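Local coordinates for uncharacterized protein (Bacteroides eggerthii DSM 20697, PDB 4ECO) that is of unknown function but, as a leucine-rich repeat protein, probably binds other proteins, at residues S441-S446 with M465-T470; T470-N475 with N498-L503; T84-E89 with G102-L107; A58-N63 with A71-S76. All blocks are in the same frame, centred on the assembly; numbering follows the deposited sequence.

Contact 1: residues S441-S446 with M465-T470; sequences SNNQIS and MGNMLT
Asn443 and Asn467 occupy equivalent asparagine positions of the leucine-rich repeat consensus in successive turns, just after the short strands 435-439 and 461-463. Backbone bonds tie the two turns, among them Asn443 N to Gly466 O (3.1 Å, 146° at the hydrogen); two residues on the direction reverses, with Met468 N giving to Ile445 O at 2.8 Å from above the carbonyl plane. The Asn467 amide lies between these bonds. Its CG lies anti to the carbonyl carbon (chi1 -84°), which carries OD1 across to Ile445 N at 3.0 Å, although the modelled place of this oxygen is less sure. Its ND2 turns back into the coil and donates to Leu440 O and Leu464 O. Beyond the amide, Ile445 and Leu469 lie side by side, CG2 of the first and CD2 of the second 4.1 Å apart, and Met468 CB rests on Ser446 CB at 3.9 Å. With alanine in place of Asn467, Leu440 O and Leu464 O would probably each lose a donor, and Ile445 N its likely acceptor. The buried carboxamide thus serves backbone groups of a loop that has no regular strand, while carbon contacts complete the packing.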
# COMPACT_ATOMS: atom_id res chain seq x y z
N SER A 441 10.55 -12.52 5.79
CA SER A 441 11.42 -13.00 4.69
C SER A 441 12.51 -11.95 4.36
O SER A 441 12.35 -10.78 4.69
CB SER A 441 10.61 -13.37 3.44
OG SER A 441 9.83 -12.29 2.94
N ASN A 442 13.61 -12.38 3.75
CA ASN A 442 14.78 -11.55 3.38
C ASN A 442 15.27 -10.69 4.55
O ASN A 442 15.21 -9.46 4.52
CB ASN A 442 14.50 -10.68 2.15
CG ASN A 442 14.70 -11.42 0.87
OD1 ASN A 442 15.84 -11.74 0.51
ND2 ASN A 442 13.60 -11.75 0.19
N ASN A 443 15.79 -11.36 5.58
CA ASN A 443 16.38 -10.71 6.76
C ASN A 443 17.68 -11.46 7.11
O ASN A 443 18.24 -12.15 6.25
CB ASN A 443 15.38 -10.69 7.93
CG ASN A 443 14.55 -9.45 8.00
OD1 ASN A 443 15.01 -8.40 8.40
ND2 ASN A 443 13.29 -9.54 7.63
N GLN A 444 18.16 -11.34 8.35
CA GLN A 444 19.39 -12.01 8.76
C GLN A 444 19.15 -12.81 10.04
O GLN A 444 20.05 -12.92 10.89
CB GLN A 444 20.50 -10.98 8.93
CG GLN A 444 21.05 -10.48 7.61
CD GLN A 444 22.12 -9.47 7.82
OE1 GLN A 444 22.00 -8.31 7.42
NE2 GLN A 444 23.17 -9.86 8.52
N ILE A 445 17.94 -13.42 10.14
CA ILE A 445 17.51 -14.20 11.31
C ILE A 445 18.26 -15.54 11.36
O ILE A 445 18.07 -16.39 10.48
CB ILE A 445 15.95 -14.38 11.28
CG1 ILE A 445 15.23 -13.03 11.42
CG2 ILE A 445 15.46 -15.39 12.35
CD1 ILE A 445 13.75 -13.05 10.99
N SER A 446 19.08 -15.75 12.42
CA SER A 446 19.86 -17.00 12.64
C SER A 446 19.31 -17.86 13.80
O SER A 446 19.70 -19.02 13.95
CB SER A 446 21.32 -16.70 12.92
OG SER A 446 21.46 -15.63 13.84
N MSE A 465 11.37 -17.12 5.02
CA MSE A 465 12.16 -17.38 3.83
C MSE A 465 13.30 -16.36 3.69
O MSE A 465 13.10 -15.16 3.90
CB MSE A 465 11.25 -17.38 2.56
CG MSE A 465 12.04 -17.41 1.21
SE MSE A 465 12.63 -15.61 0.56
CE MSE A 465 10.91 -15.04 -0.10
N GLY A 466 14.46 -16.85 3.24
CA GLY A 466 15.60 -15.98 2.98
C GLY A 466 16.21 -15.42 4.23
O GLY A 466 16.29 -14.21 4.39
N ASN A 467 16.63 -16.31 5.13
CA ASN A 467 17.26 -15.94 6.38
C ASN A 467 18.51 -16.80 6.63
O ASN A 467 19.06 -17.34 5.68
CB ASN A 467 16.25 -16.01 7.52
CG ASN A 467 15.46 -14.74 7.57
OD1 ASN A 467 16.00 -13.68 7.87
ND2 ASN A 467 14.20 -14.80 7.24
N MSE A 468 18.95 -16.90 7.89
CA MSE A 468 20.19 -17.57 8.28
C MSE A 468 20.00 -18.76 9.18
O MSE A 468 20.97 -19.22 9.80
CB MSE A 468 21.10 -16.55 9.02
CG MSE A 468 21.45 -15.32 8.20
SE MSE A 468 22.39 -15.84 6.58
CE MSE A 468 21.81 -14.18 5.43
N LEU A 469 18.77 -19.27 9.27
CA LEU A 469 18.46 -20.41 10.13
C LEU A 469 19.22 -21.66 9.67
O LEU A 469 19.36 -21.88 8.47
CB LEU A 469 16.95 -20.66 10.18
CG LEU A 469 16.12 -19.50 10.73
CD1 LEU A 469 14.70 -19.55 10.23
CD2 LEU A 469 16.18 -19.40 12.25
N THR A 470 19.78 -22.40 10.64
CA THR A 470 20.54 -23.64 10.41
C THR A 470 19.80 -24.80 11.07
O THR A 470 19.96 -25.95 10.64
CB THR A 470 21.97 -23.52 10.91
OG1 THR A 470 21.98 -22.93 12.21
CG2 THR A 470 22.83 -22.70 9.98

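Contact 2: residues T470-N475 with N498-L503; sequences TEIPKN and NKLTKL
Lys499 meets Thr470 through its backbone: its carbonyl O receives the CA-H of Thr470, with a CA-to-O distance of 3.4 Å and 158° at the hydrogen. Leu500 comes next and brings its CD2 branch against the neighbouring turn, where that methyl lies 3.6 Å from Glu471 N and 3.9 Å from Ile472 CD1, the two side chains meeting at a slant. Thr501 grips one oxygen twice. Thr501 N reaches Thr470 O at 3.0 Å and Thr501 OG1 reaches it at 3.2 Å, and the two donors arrive from opposite faces of the carbonyl plane. The hydroxyl can join in because chi1 of 49° sets OG1 between the backbone N and the carbonyl carbon. Lys502 returns a backbone bond, its O accepting from Ile472 N at 3.2 Å. Its NZ approaches Glu471 OE1 only to 4.5 Å, so the opposite charges may attract but do not form a salt bridge. Leu503 ends the walk with CD2 3.8 Å from Ile472 CG1, the two side chains lying alongside and pointing the same way. With the CA directions of 470-472 and 499-503 only 23° apart and apolar residues recurring at matching positions, this is the nearly parallel stacking of successive turns in a leucine-rich repeat solenoid, beyond the strand of each turn.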
# COMPACT_ATOMS: atom_id res chain seq x y z
N THR A 470 19.78 -22.40 10.64
CA THR A 470 20.54 -23.64 10.41
C THR A 470 19.80 -24.80 11.07
O THR A 470 19.96 -25.95 10.64
CB THR A 470 21.97 -23.52 10.91
OG1 THR A 470 21.98 -22.93 12.21
CG2 THR A 470 22.83 -22.70 9.98
N GLU A 471 18.98 -24.50 12.10
CA GLU A 471 18.13 -25.48 12.77
C GLU A 471 17.10 -24.80 13.68
O GLU A 471 17.36 -23.71 14.21
CB GLU A 471 18.94 -26.54 13.56
CG GLU A 471 19.80 -26.00 14.69
CD GLU A 471 20.61 -27.08 15.37
OE1 GLU A 471 20.02 -28.08 15.85
OE2 GLU A 471 21.85 -26.91 15.43
N ILE A 472 15.90 -25.43 13.79
CA ILE A 472 14.79 -25.03 14.66
C ILE A 472 14.80 -26.09 15.77
O ILE A 472 14.20 -27.16 15.62
CB ILE A 472 13.40 -24.86 13.96
CG1 ILE A 472 13.46 -24.32 12.50
CG2 ILE A 472 12.43 -24.09 14.85
CD1 ILE A 472 13.75 -22.90 12.26
N PRO A 473 15.60 -25.86 16.85
CA PRO A 473 15.77 -26.88 17.89
C PRO A 473 14.54 -27.12 18.77
O PRO A 473 13.51 -26.44 18.67
CB PRO A 473 16.92 -26.34 18.72
CG PRO A 473 16.84 -24.87 18.55
CD PRO A 473 16.42 -24.67 17.14
N LYS A 474 14.70 -28.12 19.66
CA LYS A 474 13.79 -28.70 20.63
C LYS A 474 12.72 -27.70 21.09
O LYS A 474 11.57 -27.92 20.72
CB LYS A 474 14.58 -29.27 21.85
CG LYS A 474 13.72 -30.04 22.85
CD LYS A 474 14.46 -31.15 23.61
CE LYS A 474 15.09 -30.70 24.90
NZ LYS A 474 15.19 -31.82 25.88
N ASN A 475 13.03 -26.66 21.86
CA ASN A 475 11.93 -25.82 22.32
C ASN A 475 11.95 -24.45 21.63
O ASN A 475 12.48 -23.47 22.17
CB ASN A 475 11.98 -25.69 23.83
CG ASN A 475 11.64 -26.97 24.53
OD1 ASN A 475 10.55 -27.52 24.38
ND2 ASN A 475 12.57 -27.47 25.32
N ASN A 498 17.11 -21.02 3.38
CA ASN A 498 17.81 -20.99 4.65
C ASN A 498 18.92 -22.03 4.53
O ASN A 498 19.24 -22.46 3.41
CB ASN A 498 16.86 -21.21 5.84
CG ASN A 498 16.23 -19.95 6.34
OD1 ASN A 498 16.80 -19.25 7.16
ND2 ASN A 498 15.04 -19.64 5.89
N LYS A 499 19.52 -22.43 5.65
CA LYS A 499 20.58 -23.41 5.61
C LYS A 499 20.23 -24.49 6.63
O LYS A 499 21.12 -25.01 7.32
CB LYS A 499 21.93 -22.72 5.86
CG LYS A 499 22.43 -21.90 4.67
CD LYS A 499 23.56 -21.00 5.04
CE LYS A 499 24.12 -20.26 3.85
NZ LYS A 499 25.23 -19.34 4.24
N LEU A 500 18.92 -24.84 6.72
CA LEU A 500 18.36 -25.78 7.68
C LEU A 500 18.78 -27.22 7.42
O LEU A 500 18.65 -27.71 6.31
CB LEU A 500 16.83 -25.72 7.69
CG LEU A 500 16.17 -24.46 8.27
CD1 LEU A 500 14.70 -24.40 7.90
CD2 LEU A 500 16.29 -24.42 9.78
N THR A 501 19.24 -27.90 8.48
CA THR A 501 19.63 -29.33 8.49
C THR A 501 18.76 -30.12 9.43
O THR A 501 18.67 -31.35 9.30
CB THR A 501 21.10 -29.53 8.87
OG1 THR A 501 21.36 -28.79 10.06
CG2 THR A 501 22.07 -29.11 7.76
N LYS A 502 18.10 -29.42 10.39
CA LYS A 502 17.27 -30.07 11.40
C LYS A 502 16.07 -29.27 11.84
O LYS A 502 16.12 -28.05 11.94
CB LYS A 502 18.09 -30.37 12.67
CG LYS A 502 18.35 -31.84 12.94
CD LYS A 502 19.52 -32.03 13.93
CE LYS A 502 20.89 -31.70 13.35
NZ LYS A 502 21.97 -31.83 14.35
N LEU A 503 15.02 -30.00 12.19
CA LEU A 503 13.83 -29.46 12.82
C LEU A 503 13.79 -30.06 14.25
O LEU A 503 14.85 -30.28 14.84
CB LEU A 503 12.55 -29.68 11.99
CG LEU A 503 12.47 -29.00 10.59
CD1 LEU A 503 11.09 -29.16 10.02
CD2 LEU A 503 12.82 -27.51 10.63

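Contact 3: residues T84-E89 with G102-L107; sequences TGLSLE and GQLTEL
Thr84, at the bulged part of strand 83-87, has its CA 4.0 Å from the CA of Leu107, the last residue of a type I beta turn that starts at Leu104 and is closed by Leu107 N bonding to Leu104 O at 3.3 Å. The bulge is a classic one, Thr84 and Gly85 both facing Ser76. Against this backbone the contact is made mainly by apolar side chains. Leu107 sends CD1 back to the strand, where it sits 3.5 Å from Gly85 N and 4.0 Å from Leu86 CB. With chi1 at 162°, CG of Leu86 swings opposite the backbone nitrogen and CD2 reaches Leu104 CD1 at 3.8 Å, the two leucines crossing at about a right angle. Leu104 also touches Asp31 and Ala34 of helix 27-41, so the pair bridges strand and helix. At the other end Thr84 CG2 lies 3.9 Å from Glu106 O. The polar tips look elsewhere: Thr84 OG1 bonds Ser76 OG, and Glu106 OE1 forms a salt bridge with Lys207. Strand 83-87 runs parallel to strand 109-111, which follows the turn. Leucines packed together from a strand and from the turn leading to the next parallel strand are characteristic of a leucine-rich repeat interior.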
# COMPACT_ATOMS: atom_id res chain seq x y z
N THR A 84 -21.26 23.55 -9.30
CA THR A 84 -20.96 22.99 -7.99
C THR A 84 -19.70 22.11 -8.04
O THR A 84 -19.13 21.80 -6.99
CB THR A 84 -22.17 22.22 -7.42
OG1 THR A 84 -22.43 21.04 -8.17
CG2 THR A 84 -23.41 23.09 -7.31
N GLY A 85 -19.24 21.80 -9.25
CA GLY A 85 -18.04 20.98 -9.44
C GLY A 85 -17.36 21.30 -10.74
O GLY A 85 -18.01 21.61 -11.73
N LEU A 86 -16.04 21.25 -10.74
CA LEU A 86 -15.26 21.59 -11.92
C LEU A 86 -13.97 20.78 -11.91
O LEU A 86 -13.16 20.89 -10.97
CB LEU A 86 -14.98 23.12 -11.96
CG LEU A 86 -13.86 23.67 -12.85
CD1 LEU A 86 -13.98 23.20 -14.26
CD2 LEU A 86 -13.88 25.18 -12.86
N SER A 87 -13.79 19.96 -12.96
CA SER A 87 -12.59 19.13 -13.07
C SER A 87 -11.91 19.30 -14.42
O SER A 87 -12.54 19.14 -15.47
CB SER A 87 -12.93 17.66 -12.85
OG SER A 87 -11.78 16.85 -13.01
N LEU A 88 -10.62 19.62 -14.39
CA LEU A 88 -9.85 19.77 -15.61
C LEU A 88 -9.11 18.51 -15.93
O LEU A 88 -8.33 18.49 -16.90
CB LEU A 88 -8.85 20.91 -15.50
CG LEU A 88 -9.38 22.30 -15.23
CD1 LEU A 88 -8.22 23.22 -15.02
CD2 LEU A 88 -10.33 22.77 -16.33
N GLU A 89 -9.31 17.45 -15.10
CA GLU A 89 -8.63 16.16 -15.25
C GLU A 89 -8.64 15.66 -16.70
O GLU A 89 -9.71 15.64 -17.33
CB GLU A 89 -9.27 15.10 -14.35
CG GLU A 89 -8.89 15.14 -12.89
CD GLU A 89 -9.70 14.14 -12.10
OE1 GLU A 89 -10.96 14.18 -12.18
OE2 GLU A 89 -9.08 13.29 -11.42
N GLY A 102 -13.17 32.81 -8.82
CA GLY A 102 -13.83 33.32 -7.62
C GLY A 102 -15.33 33.58 -7.74
O GLY A 102 -16.01 33.73 -6.72
N GLN A 103 -15.85 33.59 -8.96
CA GLN A 103 -17.27 33.78 -9.26
C GLN A 103 -18.08 32.53 -8.87
O GLN A 103 -19.22 32.64 -8.40
CB GLN A 103 -17.45 34.10 -10.78
CG GLN A 103 -18.89 34.16 -11.30
CD GLN A 103 -19.84 34.99 -10.47
OE1 GLN A 103 -19.54 36.10 -10.02
NE2 GLN A 103 -21.02 34.44 -10.26
N LEU A 104 -17.48 31.34 -9.08
CA LEU A 104 -18.08 30.03 -8.85
C LEU A 104 -18.14 29.72 -7.37
O LEU A 104 -17.50 28.78 -6.92
CB LEU A 104 -17.25 28.95 -9.59
CG LEU A 104 -16.91 29.18 -11.06
CD1 LEU A 104 -16.22 27.97 -11.62
CD2 LEU A 104 -18.15 29.46 -11.87
N THR A 105 -18.91 30.52 -6.61
CA THR A 105 -18.99 30.42 -5.15
C THR A 105 -19.78 29.19 -4.65
O THR A 105 -19.70 28.86 -3.47
CB THR A 105 -19.58 31.70 -4.59
OG1 THR A 105 -20.82 32.01 -5.25
CG2 THR A 105 -18.61 32.86 -4.66
N GLU A 106 -20.50 28.50 -5.55
CA GLU A 106 -21.28 27.33 -5.14
C GLU A 106 -20.46 26.07 -5.28
O GLU A 106 -20.96 24.98 -4.98
CB GLU A 106 -22.60 27.21 -5.95
CG GLU A 106 -23.56 28.36 -5.71
CD GLU A 106 -23.74 28.80 -4.27
OE1 GLU A 106 -24.01 27.92 -3.42
OE2 GLU A 106 -23.61 30.01 -3.98
N LEU A 107 -19.20 26.23 -5.75
CA LEU A 107 -18.22 25.16 -5.99
C LEU A 107 -17.88 24.42 -4.69
O LEU A 107 -17.51 25.05 -3.69
CB LEU A 107 -16.96 25.79 -6.59
CG LEU A 107 -16.11 25.03 -7.58
CD1 LEU A 107 -16.92 24.41 -8.68
CD2 LEU A 107 -15.13 25.97 -8.22

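Contact 4: residues A58-N63 with A71-S76; sequences ANWNFN and AQPGVS
Trp60 reaches across to the type II turn Gln72-Val75, and its atoms can be followed outward. CB lies 3.3 Å from Gln72 OE1. The five-membered ring then receives Gln72 CB over one face, 3.7 Å from the centroid and 13° off the normal, a CH-pi contact. CD1 touches the Pro73 ring at CD, 3.8 Å away. NE1 donates to Pro73 O at 2.8 Å, the acceptor tilted 16° from the indole plane. Farther out, CZ2 packs on Val75 CG2 at 3.5 Å. Outside the two segments, the Trp60 ring also meets Trp39 and stands edge-to-face with Trp47. Gln72, bent at chi2, folds its amide past the indole to clasp both backbone groups of Asn61: OE1 takes its N-H at 3.0 Å, while NE2 gives to Asn61 O, almost straight at 171°, and lies over a face of Phe62. A leucine in place of Trp60 would probably leave Pro73 O without its indole donor and uncover the CB of Gln72, loosening the hold on the turn. Three hydrogen bonds, one from the indole and two from the Gln72 amide, thus hold the loop to the turn before strand 75-77, inside an aromatic cluster.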
# COMPACT_ATOMS: atom_id res chain seq x y z
N ALA A 58 -12.94 14.25 -25.55
CA ALA A 58 -13.98 15.27 -25.32
C ALA A 58 -13.37 16.66 -25.05
O ALA A 58 -12.14 16.77 -24.88
CB ALA A 58 -14.88 14.87 -24.16
N ASN A 59 -14.24 17.73 -25.03
CA ASN A 59 -13.88 19.13 -24.76
C ASN A 59 -15.14 19.94 -24.47
O ASN A 59 -16.24 19.53 -24.82
CB ASN A 59 -13.10 19.75 -25.94
CG ASN A 59 -12.42 21.09 -25.69
OD1 ASN A 59 -12.41 21.64 -24.57
ND2 ASN A 59 -11.82 21.64 -26.73
N TRP A 60 -14.97 21.09 -23.83
CA TRP A 60 -16.06 22.02 -23.59
C TRP A 60 -16.51 22.63 -24.93
O TRP A 60 -15.73 22.68 -25.90
CB TRP A 60 -15.65 23.11 -22.60
CG TRP A 60 -15.39 22.62 -21.20
CD1 TRP A 60 -15.45 21.33 -20.76
CD2 TRP A 60 -15.08 23.42 -20.06
NE1 TRP A 60 -15.19 21.28 -19.41
CE2 TRP A 60 -14.95 22.55 -18.95
CE3 TRP A 60 -14.90 24.80 -19.85
CZ2 TRP A 60 -14.62 23.00 -17.67
CZ3 TRP A 60 -14.59 25.26 -18.57
CH2 TRP A 60 -14.46 24.37 -17.50
N ASN A 61 -17.76 23.04 -25.01
CA ASN A 61 -18.28 23.63 -26.23
C ASN A 61 -19.15 24.79 -25.85
O ASN A 61 -20.03 24.65 -24.98
CB ASN A 61 -19.04 22.59 -27.03
CG ASN A 61 -19.50 23.10 -28.35
OD1 ASN A 61 -20.60 23.64 -28.45
ND2 ASN A 61 -18.68 22.96 -29.38
N PHE A 62 -18.88 25.96 -26.47
CA PHE A 62 -19.60 27.20 -26.18
C PHE A 62 -20.36 27.67 -27.43
O PHE A 62 -20.92 28.78 -27.45
CB PHE A 62 -18.63 28.28 -25.63
CG PHE A 62 -18.01 27.87 -24.31
CD1 PHE A 62 -18.70 28.02 -23.11
CD2 PHE A 62 -16.75 27.27 -24.27
CE1 PHE A 62 -18.17 27.57 -21.92
CE2 PHE A 62 -16.22 26.82 -23.07
CZ PHE A 62 -16.93 26.97 -21.90
N ASN A 63 -20.44 26.79 -28.44
CA ASN A 63 -21.21 27.04 -29.65
C ASN A 63 -22.68 26.55 -29.45
O ASN A 63 -23.21 25.77 -30.22
CB ASN A 63 -20.54 26.38 -30.84
CG ASN A 63 -19.24 27.06 -31.23
OD1 ASN A 63 -19.00 28.24 -30.93
ND2 ASN A 63 -18.41 26.33 -31.98
N ALA A 71 -23.57 23.02 -19.18
CA ALA A 71 -23.51 21.65 -19.68
C ALA A 71 -22.14 21.39 -20.33
O ALA A 71 -21.93 21.67 -21.51
CB ALA A 71 -24.65 21.40 -20.65
N GLN A 72 -21.21 20.89 -19.51
CA GLN A 72 -19.84 20.63 -19.92
C GLN A 72 -19.30 19.38 -19.29
O GLN A 72 -19.50 19.16 -18.09
CB GLN A 72 -18.89 21.80 -19.53
CG GLN A 72 -19.24 23.21 -20.04
CD GLN A 72 -19.34 23.31 -21.52
OE1 GLN A 72 -18.90 22.43 -22.27
NE2 GLN A 72 -19.95 24.40 -21.99
N PRO A 73 -18.48 18.61 -20.06
CA PRO A 73 -17.81 17.44 -19.46
C PRO A 73 -16.85 17.90 -18.34
O PRO A 73 -16.03 18.80 -18.54
CB PRO A 73 -17.08 16.82 -20.66
CG PRO A 73 -16.91 17.92 -21.63
CD PRO A 73 -18.11 18.77 -21.49
N GLY A 74 -17.04 17.35 -17.15
CA GLY A 74 -16.23 17.70 -15.98
C GLY A 74 -16.83 18.78 -15.10
O GLY A 74 -16.22 19.20 -14.11
N VAL A 75 -18.06 19.23 -15.47
CA VAL A 75 -18.77 20.28 -14.75
C VAL A 75 -20.12 19.75 -14.29
O VAL A 75 -20.87 19.23 -15.10
CB VAL A 75 -18.95 21.59 -15.57
CG1 VAL A 75 -19.76 22.62 -14.78
CG2 VAL A 75 -17.61 22.16 -16.00
N SER A 76 -20.40 19.91 -12.98
CA SER A 76 -21.67 19.61 -12.33
C SER A 76 -22.36 20.93 -11.94
O SER A 76 -21.72 21.89 -11.49
CB SER A 76 -21.46 18.74 -11.09
OG SER A 76 -20.92 19.42 -9.97

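The four contacts form two groups on opposite sides of the chain's centre. Contacts 1 and 2, with centres 12 Å apart, share Thr470 and are successive joints of one solenoid: a probable hydrogen bond, Leu469 O to Lys499 N at 2.9 Å, links them. Contacts 3 and 4 lie 13 Å apart and are joined by antiparallel strands 75-77 and 83-87, with Thr84 N to Ser76 O at 2.8 Å and Leu86 CD1 against Trp60 CZ2 at 3.5 Å. Contacts 2 and 4 are farthest apart, about 68 Å between centres. The sodium ion, bound by Glu117 and Ser192, lies about 12 Å from the side chains of Leu86 in contact 3 and Asn59 in contact 4.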